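Local structure of 2-oxo-1,2-dihydroquinoline 8-monooxygenase, oxygenase component (Pseudomonas putida, 1Z02) at residues V123-P126 with E127-L130; G216-N219 with A220-L223; L275-Q278 with E279-L282. The protein is the oxygenase component of a Rieske-type non-haem iron monooxygenase that hydroxylates 2-oxo-1,2-dihydroquinoline at carbon 8. All blocks are in the same frame, centred on the assembly; numbering follows the deposited sequence.

Interaction 1 (V123-P126 with E127-L130); sequences VANP and EDKL
Asn125 lays its amide obliquely against the side chain of Asp128, three residues on. The amide and carboxylate planes are 70° apart. Asn125 ND2 comes 2.9 Å from Asp128 OD1, but the angle is too poor for a hydrogen bond, so this is a close polar contact. Asp128 CB packs on Asn125 CG at 3.6 Å. In Asn125, CG stands anti to the backbone N (chi1 -157°), and this carries the amide across to Asp128. A water bridges the turn: it donates to Asn125 OD1 at 3.0 Å and accepts from Glu127 N at 2.7 Å. The backbone closes with a weak bond, Asp128 N to Asn125 O, at 3.3 Å. The Asp128 carboxylate has work at both oxygens. Asp128 OD2 accepts from Leu130 N at 3.1 Å, on its anti side and 32° out of the carboxylate plane. Asp128 OD1 accepts from the backbone N of Ala389 of the second subunit, and Asn125 packs on Leu243 of that subunit. The arrangement is a type I beta turn from Asn125 to Asp128 that runs into an Asx turn at Asp128. It sits in the Rieske domain, in the loop after strand 119-122, near the [2Fe-2S] cluster.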
ATOM      1  N   VAL A 123      25.628 -26.757  -5.101  1.00 11.34           N
ATOM      2  CA  VAL A 123      26.989 -26.280  -5.322  1.00 14.72           C
ATOM      3  C   VAL A 123      27.828 -26.239  -4.046  1.00 16.74           C
ATOM      4  O   VAL A 123      28.974 -26.673  -4.029  1.00 19.49           O
ATOM      5  CB  VAL A 123      26.992 -24.872  -5.971  1.00 14.33           C
ATOM      6  CG1 VAL A 123      28.410 -24.368  -6.106  1.00 14.80           C
ATOM      7  CG2 VAL A 123      26.345 -24.929  -7.352  1.00 14.22           C
ATOM      8  N   ALA A 124      27.254 -25.732  -2.967  1.00 21.08           N
ATOM      9  CA  ALA A 124      27.991 -25.625  -1.712  1.00 23.80           C
ATOM     10  C   ALA A 124      28.011 -26.879  -0.842  1.00 23.66           C
ATOM     11  O   ALA A 124      28.638 -26.878   0.222  1.00 24.50           O
ATOM     12  CB  ALA A 124      27.442 -24.450  -0.901  1.00 25.57           C
ATOM     13  N   ASN A 125      27.351 -27.946  -1.291  1.00 22.34           N
ATOM     14  CA  ASN A 125      27.268 -29.178  -0.502  1.00 20.20           C
ATOM     15  C   ASN A 125      26.861 -30.346  -1.403  1.00 18.96           C
ATOM     16  O   ASN A 125      25.739 -30.842  -1.318  1.00 19.02           O
ATOM     17  CB  ASN A 125      26.215 -28.976   0.589  1.00 22.20           C
ATOM     18  CG  ASN A 125      26.388 -29.901   1.777  1.00 23.46           C
ATOM     19  OD1 ASN A 125      27.176 -30.847   1.750  1.00 21.53           O
ATOM     20  ND2 ASN A 125      25.631 -29.625   2.840  1.00 26.81           N
ATOM     21  N   PRO A 126      27.775 -30.807  -2.273  1.00 16.19           N
ATOM     22  CA  PRO A 126      27.488 -31.918  -3.189  1.00 14.55           C
ATOM     23  C   PRO A 126      27.154 -33.284  -2.582  1.00 12.82           C
ATOM     24  O   PRO A 126      26.676 -34.169  -3.293  1.00 11.41           O
ATOM     25  CB  PRO A 126      28.731 -31.965  -4.080  1.00 16.44           C
ATOM     26  CG  PRO A 126      29.811 -31.438  -3.196  1.00 18.47           C
ATOM     27  CD  PRO A 126      29.142 -30.295  -2.474  1.00 16.08           C
ATOM     28  N   GLU A 127      27.392 -33.464  -1.286  1.00 11.64           N
ATOM     29  CA  GLU A 127      27.092 -34.743  -0.656  1.00 13.55           C
ATOM     30  C   GLU A 127      26.012 -34.696   0.423  1.00 13.77           C
ATOM     31  O   GLU A 127      25.879 -35.630   1.212  1.00 13.62           O
ATOM     32  CB  GLU A 127      28.373 -35.363  -0.086  1.00 14.98           C
ATOM     33  CG  GLU A 127      29.364 -35.745  -1.177  1.00 15.12           C
ATOM     34  CD  GLU A 127      30.539 -36.565  -0.669  1.00 15.23           C
ATOM     35  OE1 GLU A 127      31.127 -37.316  -1.476  1.00 15.18           O
ATOM     36  OE2 GLU A 127      30.888 -36.465   0.527  1.00 17.49           O
ATOM     37  N   ASP A 128      25.227 -33.624   0.449  1.00 12.84           N
ATOM     38  CA  ASP A 128      24.169 -33.510   1.441  1.00 13.12           C
ATOM     39  C   ASP A 128      23.088 -34.561   1.189  1.00 13.99           C
ATOM     40  O   ASP A 128      22.738 -34.835   0.049  1.00 14.11           O
ATOM     41  CB  ASP A 128      23.539 -32.121   1.396  1.00 13.33           C
ATOM     42  CG  ASP A 128      22.770 -31.807   2.653  1.00 10.83           C
ATOM     43  OD1 ASP A 128      23.414 -31.384   3.636  1.00 11.00           O
ATOM     44  OD2 ASP A 128      21.536 -31.997   2.664  1.00 11.12           O
ATOM     45  N   LYS A 129      22.551 -35.133   2.260  1.00 15.86           N
ATOM     46  CA  LYS A 129      21.524 -36.164   2.147  1.00 17.45           C
ATOM     47  C   LYS A 129      20.227 -35.696   1.477  1.00 16.11           C
ATOM     48  O   LYS A 129      19.452 -36.514   0.985  1.00 14.68           O
ATOM     49  CB  LYS A 129      21.191 -36.731   3.533  1.00 21.42           C
ATOM     50  CG  LYS A 129      20.509 -35.737   4.468  1.00 27.07           C
ATOM     51  CD  LYS A 129      19.625 -36.455   5.487  1.00 31.82           C
ATOM     52  CE  LYS A 129      20.331 -36.752   6.791  1.00 34.89           C
ATOM     53  NZ  LYS A 129      20.441 -35.571   7.684  1.00 35.11           N
ATOM     54  N   LEU A 130      19.988 -34.390   1.453  1.00 14.18           N
ATOM     55  CA  LEU A 130      18.760 -33.878   0.858  1.00 12.81           C
ATOM     56  C   LEU A 130      18.739 -34.074  -0.645  1.00 13.17           C
ATOM     57  O   LEU A 130      17.685 -34.291  -1.234  1.00 13.44           O
ATOM     58  CB  LEU A 130      18.583 -32.388   1.181  1.00 11.26           C
ATOM     59  CG  LEU A 130      17.249 -31.786   0.725  1.00  8.65           C
ATOM     60  CD1 LEU A 130      16.114 -32.364   1.551  1.00  8.54           C
ATOM     61  CD2 LEU A 130      17.292 -30.288   0.861  1.00  6.27           C
TER
HETATM   62  O   HOH W   1      29.285 -32.490   0.399  1.00 42.49           O

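Interaction 2 (G216-N219 with A220-L223). With FE (Fe (III) ion), chain G.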
ATOM      1  N   GLY A 216     -14.117  -8.732 -22.584  1.00 13.21           N
ATOM      2  CA  GLY A 216     -13.586  -9.186 -23.855  1.00 14.56           C
ATOM      3  C   GLY A 216     -14.617  -9.651 -24.862  1.00 15.86           C
ATOM      4  O   GLY A 216     -14.498  -9.340 -26.045  1.00 15.91           O
ATOM      5  N   PHE A 217     -15.622 -10.400 -24.413  1.00 15.55           N
ATOM      6  CA  PHE A 217     -16.649 -10.899 -25.323  1.00 15.13           C
ATOM      7  C   PHE A 217     -18.021 -10.271 -25.109  1.00 14.73           C
ATOM      8  O   PHE A 217     -19.035 -10.840 -25.505  1.00 14.49           O
ATOM      9  CB  PHE A 217     -16.737 -12.433 -25.245  1.00 13.80           C
ATOM     10  CG  PHE A 217     -17.172 -12.967 -23.906  1.00 14.80           C
ATOM     11  CD1 PHE A 217     -18.525 -13.179 -23.627  1.00 13.16           C
ATOM     12  CD2 PHE A 217     -16.220 -13.294 -22.937  1.00 13.63           C
ATOM     13  CE1 PHE A 217     -18.925 -13.708 -22.406  1.00 14.41           C
ATOM     14  CE2 PHE A 217     -16.603 -13.825 -21.708  1.00 13.57           C
ATOM     15  CZ  PHE A 217     -17.959 -14.036 -21.440  1.00 13.84           C
ATOM     16  N   ASP A 218     -18.039  -9.088 -24.500  1.00 14.91           N
ATOM     17  CA  ASP A 218     -19.284  -8.362 -24.265  1.00 16.63           C
ATOM     18  C   ASP A 218     -19.822  -7.885 -25.622  1.00 19.74           C
ATOM     19  O   ASP A 218     -19.081  -7.298 -26.414  1.00 20.10           O
ATOM     20  CB  ASP A 218     -19.029  -7.156 -23.361  1.00 16.86           C
ATOM     21  CG  ASP A 218     -20.295  -6.406 -23.041  1.00 16.97           C
ATOM     22  OD1 ASP A 218     -20.984  -6.787 -22.078  1.00 16.73           O
ATOM     23  OD2 ASP A 218     -20.612  -5.447 -23.772  1.00 18.94           O
ATOM     24  N   ASN A 219     -21.106  -8.128 -25.884  1.00 22.45           N
ATOM     25  CA  ASN A 219     -21.695  -7.746 -27.161  1.00 25.43           C
ATOM     26  C   ASN A 219     -22.330  -6.372 -27.196  1.00 26.67           C
ATOM     27  O   ASN A 219     -22.523  -5.823 -28.274  1.00 30.21           O
ATOM     28  CB  ASN A 219     -22.749  -8.769 -27.592  1.00 25.39           C
ATOM     29  CG  ASN A 219     -22.233 -10.187 -27.535  1.00 27.00           C
ATOM     30  OD1 ASN A 219     -21.151 -10.484 -28.036  1.00 29.60           O
ATOM     31  ND2 ASN A 219     -23.008 -11.075 -26.928  1.00 26.66           N
ATOM     32  N   ALA A 220     -22.639  -5.795 -26.041  1.00 27.48           N
ATOM     33  CA  ALA A 220     -23.312  -4.502 -26.041  1.00 27.73           C
ATOM     34  C   ALA A 220     -22.636  -3.351 -25.287  1.00 26.66           C
ATOM     35  O   ALA A 220     -23.038  -3.033 -24.174  1.00 27.60           O
ATOM     36  CB  ALA A 220     -24.732  -4.696 -25.523  1.00 27.07           C
ATOM     37  N   HIS A 221     -21.620  -2.721 -25.883  1.00 25.68           N
ATOM     38  CA  HIS A 221     -20.967  -1.577 -25.236  1.00 23.19           C
ATOM     39  C   HIS A 221     -20.430  -0.583 -26.254  1.00 22.76           C
ATOM     40  O   HIS A 221     -19.230  -0.294 -26.310  1.00 22.57           O
ATOM     41  CB  HIS A 221     -19.864  -2.020 -24.260  1.00 21.47           C
ATOM     42  CG  HIS A 221     -18.748  -2.799 -24.884  1.00 20.22           C
ATOM     43  ND1 HIS A 221     -18.906  -4.080 -25.370  1.00 19.30           N
ATOM     44  CD2 HIS A 221     -17.437  -2.500 -25.041  1.00 18.51           C
ATOM     45  CE1 HIS A 221     -17.741  -4.537 -25.793  1.00 18.53           C
ATOM     46  NE2 HIS A 221     -16.835  -3.597 -25.604  1.00 17.83           N
ATOM     47  N   ILE A 222     -21.346  -0.046 -27.054  1.00 21.04           N
ATOM     48  CA  ILE A 222     -20.991   0.926 -28.088  1.00 20.45           C
ATOM     49  C   ILE A 222     -20.391   2.224 -27.526  1.00 18.91           C
ATOM     50  O   ILE A 222     -19.420   2.759 -28.062  1.00 16.14           O
ATOM     51  CB  ILE A 222     -22.228   1.293 -28.950  1.00 23.73           C
ATOM     52  CG1 ILE A 222     -21.869   2.363 -29.985  1.00 22.81           C
ATOM     53  CG2 ILE A 222     -23.389   1.766 -28.058  1.00 23.74           C
ATOM     54  CD1 ILE A 222     -23.047   2.773 -30.898  1.00 27.23           C
ATOM     55  N   LEU A 223     -20.984   2.733 -26.453  1.00 18.16           N
ATOM     56  CA  LEU A 223     -20.522   3.972 -25.835  1.00 18.60           C
ATOM     57  C   LEU A 223     -19.012   3.970 -25.549  1.00 17.61           C
ATOM     58  O   LEU A 223     -18.378   5.024 -25.521  1.00 18.61           O
ATOM     59  CB  LEU A 223     -21.307   4.206 -24.542  1.00 18.71           C
ATOM     60  CG  LEU A 223     -22.500   5.151 -24.509  1.00 19.95           C
ATOM     61  CD1 LEU A 223     -23.099   5.263 -25.700  1.00 20.77           C
ATOM     62  CD2 LEU A 223     -23.529   4.652 -23.770  1.00 18.75           C
TER
HETATM   63 FE    FE G 501     -14.730  -3.483 -26.170  1.00 14.77          FE
HETATM   64  O   HOH W   2     -14.892  -5.224 -27.696  1.00 20.63           O
HETATM   65  O   HOH W   3     -13.840  -5.448 -25.518  1.00 31.32           O
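In Asp218 the carboxylate swings to the far side from the backbone N (chi1 -178°), while in His221 the ring is tucked between the backbone N and the carbonyl carbon (chi1 60°). The two groups meet obliquely, with carboxylate and ring planes 65° apart. Asp218 OD2 accepts from His221 ND1 at 2.7 Å. The approach is far from straight, so the bond is weak. The same oxygen, Asp218 OD2, takes a second weak bond from Ala220 N at 3.1 Å. Two poorly aligned donors thus share one oxygen. The backbone Asp218 O lies in the plane of the ring at its edge, 3.1 Å from His221 CE1. The far nitrogen, His221 NE2, binds the iron at 2.2 Å. Two waters also bind the iron, and His225 and Asp365 are its other protein ligands. Asp218 OD1 is bonded to His108 NE2 of the third subunit, a ligand of that subunit's [2Fe-2S] cluster. With an alanine here, His221 ND1 would probably lose its OD2 acceptor and His108 NE2 of the third subunit its OD1 partner, and the His221 ring would be held less firmly in rotation. Asp218 is a second-shell residue whose bond to ND1 is consistent with orienting an iron ligand. One carboxylate joins histidines of the two metal centres across the subunit boundary, consistent with the electron-transfer route of Rieske oxygenases.

Interaction 3 (L275-Q278 with E279-L282)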
ATOM      1  N   LEU A 275     -31.474  -0.267 -33.013  1.00 18.48           N
ATOM      2  CA  LEU A 275     -31.212   0.970 -33.738  1.00 20.82           C
ATOM      3  C   LEU A 275     -31.772   2.227 -33.101  1.00 20.87           C
ATOM      4  O   LEU A 275     -31.531   3.323 -33.591  1.00 20.93           O
ATOM      5  CB  LEU A 275     -31.731   0.873 -35.177  1.00 23.62           C
ATOM      6  CG  LEU A 275     -30.985  -0.061 -36.133  1.00 25.84           C
ATOM      7  CD1 LEU A 275     -31.246  -1.512 -35.768  1.00 28.37           C
ATOM      8  CD2 LEU A 275     -31.450   0.213 -37.549  1.00 28.48           C
ATOM      9  N   GLU A 276     -32.519   2.094 -32.016  1.00 20.07           N
ATOM     10  CA  GLU A 276     -33.058   3.295 -31.401  1.00 21.58           C
ATOM     11  C   GLU A 276     -33.451   3.158 -29.941  1.00 19.97           C
ATOM     12  O   GLU A 276     -33.543   2.060 -29.401  1.00 19.35           O
ATOM     13  CB  GLU A 276     -34.255   3.811 -32.217  1.00 26.49           C
ATOM     14  CG  GLU A 276     -35.418   2.831 -32.331  1.00 33.45           C
ATOM     15  CD  GLU A 276     -36.532   3.337 -33.238  1.00 37.14           C
ATOM     16  OE1 GLU A 276     -37.643   2.786 -33.184  1.00 41.19           O
ATOM     17  OE2 GLU A 276     -36.306   4.281 -34.012  1.00 39.53           O
ATOM     18  N   ASN A 277     -33.658   4.308 -29.312  1.00 18.49           N
ATOM     19  CA  ASN A 277     -34.063   4.398 -27.920  1.00 17.38           C
ATOM     20  C   ASN A 277     -35.059   5.548 -27.852  1.00 16.57           C
ATOM     21  O   ASN A 277     -34.665   6.714 -27.779  1.00 15.47           O
ATOM     22  CB  ASN A 277     -32.863   4.715 -27.035  1.00 17.03           C
ATOM     23  CG  ASN A 277     -33.157   4.488 -25.576  1.00 16.93           C
ATOM     24  OD1 ASN A 277     -32.716   3.487 -24.982  1.00 14.73           O
ATOM     25  ND2 ASN A 277     -33.927   5.402 -24.983  1.00 10.70           N
ATOM     26  N   GLN A 278     -36.345   5.217 -27.873  1.00 16.64           N
ATOM     27  CA  GLN A 278     -37.408   6.221 -27.850  1.00 17.52           C
ATOM     28  C   GLN A 278     -37.443   7.112 -26.618  1.00 17.72           C
ATOM     29  O   GLN A 278     -37.842   8.272 -26.700  1.00 18.80           O
ATOM     30  CB  GLN A 278     -38.764   5.538 -28.030  1.00 17.19           C
ATOM     31  CG  GLN A 278     -38.782   4.553 -29.194  1.00 19.01           C
ATOM     32  CD  GLN A 278     -40.174   4.095 -29.546  1.00 19.16           C
ATOM     33  OE1 GLN A 278     -41.036   3.973 -28.679  1.00 20.47           O
ATOM     34  NE2 GLN A 278     -40.400   3.824 -30.824  1.00 22.50           N
ATOM     35  N   GLU A 279     -37.025   6.574 -25.477  1.00 18.48           N
ATOM     36  CA  GLU A 279     -37.017   7.328 -24.226  1.00 17.69           C
ATOM     37  C   GLU A 279     -36.009   8.483 -24.260  1.00 18.28           C
ATOM     38  O   GLU A 279     -36.281   9.580 -23.755  1.00 16.52           O
ATOM     39  CB  GLU A 279     -36.685   6.387 -23.068  1.00 18.86           C
ATOM     40  CG  GLU A 279     -36.692   7.036 -21.695  1.00 18.45           C
ATOM     41  CD  GLU A 279     -38.019   7.679 -21.354  1.00 19.61           C
ATOM     42  OE1 GLU A 279     -39.069   7.145 -21.776  1.00 19.27           O
ATOM     43  OE2 GLU A 279     -38.007   8.711 -20.649  1.00 19.93           O
ATOM     44  N   LEU A 280     -34.847   8.236 -24.859  1.00 17.03           N
ATOM     45  CA  LEU A 280     -33.803   9.257 -24.944  1.00 17.02           C
ATOM     46  C   LEU A 280     -33.798   9.985 -26.284  1.00 18.01           C
ATOM     47  O   LEU A 280     -33.015  10.914 -26.479  1.00 15.88           O
ATOM     48  CB  LEU A 280     -32.429   8.626 -24.711  1.00 16.00           C
ATOM     49  CG  LEU A 280     -32.240   7.929 -23.364  1.00 13.51           C
ATOM     50  CD1 LEU A 280     -30.923   7.198 -23.355  1.00 13.07           C
ATOM     51  CD2 LEU A 280     -32.274   8.942 -22.247  1.00 14.86           C
ATOM     52  N   GLY A 281     -34.659   9.551 -27.201  1.00 18.77           N
ATOM     53  CA  GLY A 281     -34.737  10.179 -28.507  1.00 19.52           C
ATOM     54  C   GLY A 281     -33.536   9.881 -29.382  1.00 22.14           C
ATOM     55  O   GLY A 281     -33.093  10.730 -30.154  1.00 20.05           O
ATOM     56  N   LEU A 282     -33.001   8.671 -29.260  1.00 25.94           N
ATOM     57  CA  LEU A 282     -31.842   8.259 -30.046  1.00 29.17           C
ATOM     58  C   LEU A 282     -32.255   7.299 -31.151  1.00 33.04           C
ATOM     59  O   LEU A 282     -33.150   6.469 -30.974  1.00 31.50           O
ATOM     60  CB  LEU A 282     -30.809   7.556 -29.159  1.00 28.09           C
ATOM     61  CG  LEU A 282     -30.323   8.294 -27.914  1.00 25.93           C
ATOM     62  CD1 LEU A 282     -29.380   7.392 -27.152  1.00 24.66           C
ATOM     63  CD2 LEU A 282     -29.641   9.589 -28.305  1.00 24.66           C
TER
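Asn277 and Leu282 face each other as an antiparallel hydrogen-bonded pair, and they bury much of the surface in this contact. Asn277 N donates to Leu282 O at 2.8 Å in a nearly straight bond (169°), although the donor sits above the carbonyl plane. Leu282 N returns a bond to Asn277 O at 3.0 Å, also from a tilted direction. Their side chains lie on the same face of the sheet, with Asn277 CB and Leu282 CB 4.1 Å apart. The Asn277 side chain then leans over the turn. Its CG is anti to the backbone N (chi1 -166°), which brings the amide close to Glu279 and Leu280. Leu280 CD1 is 4.2 Å from Asn277 CG, and the two side chains meet at a slant. Glu279 takes part mainly through its CB, which lies close to the amide end of Asn277, while its carboxylate extends off from the contact. At the edge of the contact, Glu276 CB comes to 3.1 Å from Leu282 O. Asn277 O also takes weak bonds from Leu280 N and Gly281 N. Gly281 has positive phi (71°), a value most easily reached without a side chain. Asn277 also packs on Val123 of the third subunit, and Leu282 on Phe98 of that subunit. Gly281 and Leu282 together oppose Asn277: this is a G1 beta bulge, closing the tight hairpin between strands 271-277 and 282-283.

Interaction 1 lies in the Rieske domain. Interactions 2 and 3 belong to the catalytic domain, with centres about 18 Å apart. Within one chain interaction 1 is far off, its nearest atoms about 44 Å from interaction 2 and about 66 Å from interaction 3. The trimer brings them together. Ala220 of interaction 2 packs on Ala124 of the third subunit, and Asn277 of interaction 3 packs on Val123 of that subunit. All three are partly buried local contacts at subunit interfaces. Interaction 3 has the most exposed residues and rests on backbone bonds; interaction 1 combines a backbone turn with a water and a carboxylate; interaction 2 is a carboxylate holding a metal-bound imidazole.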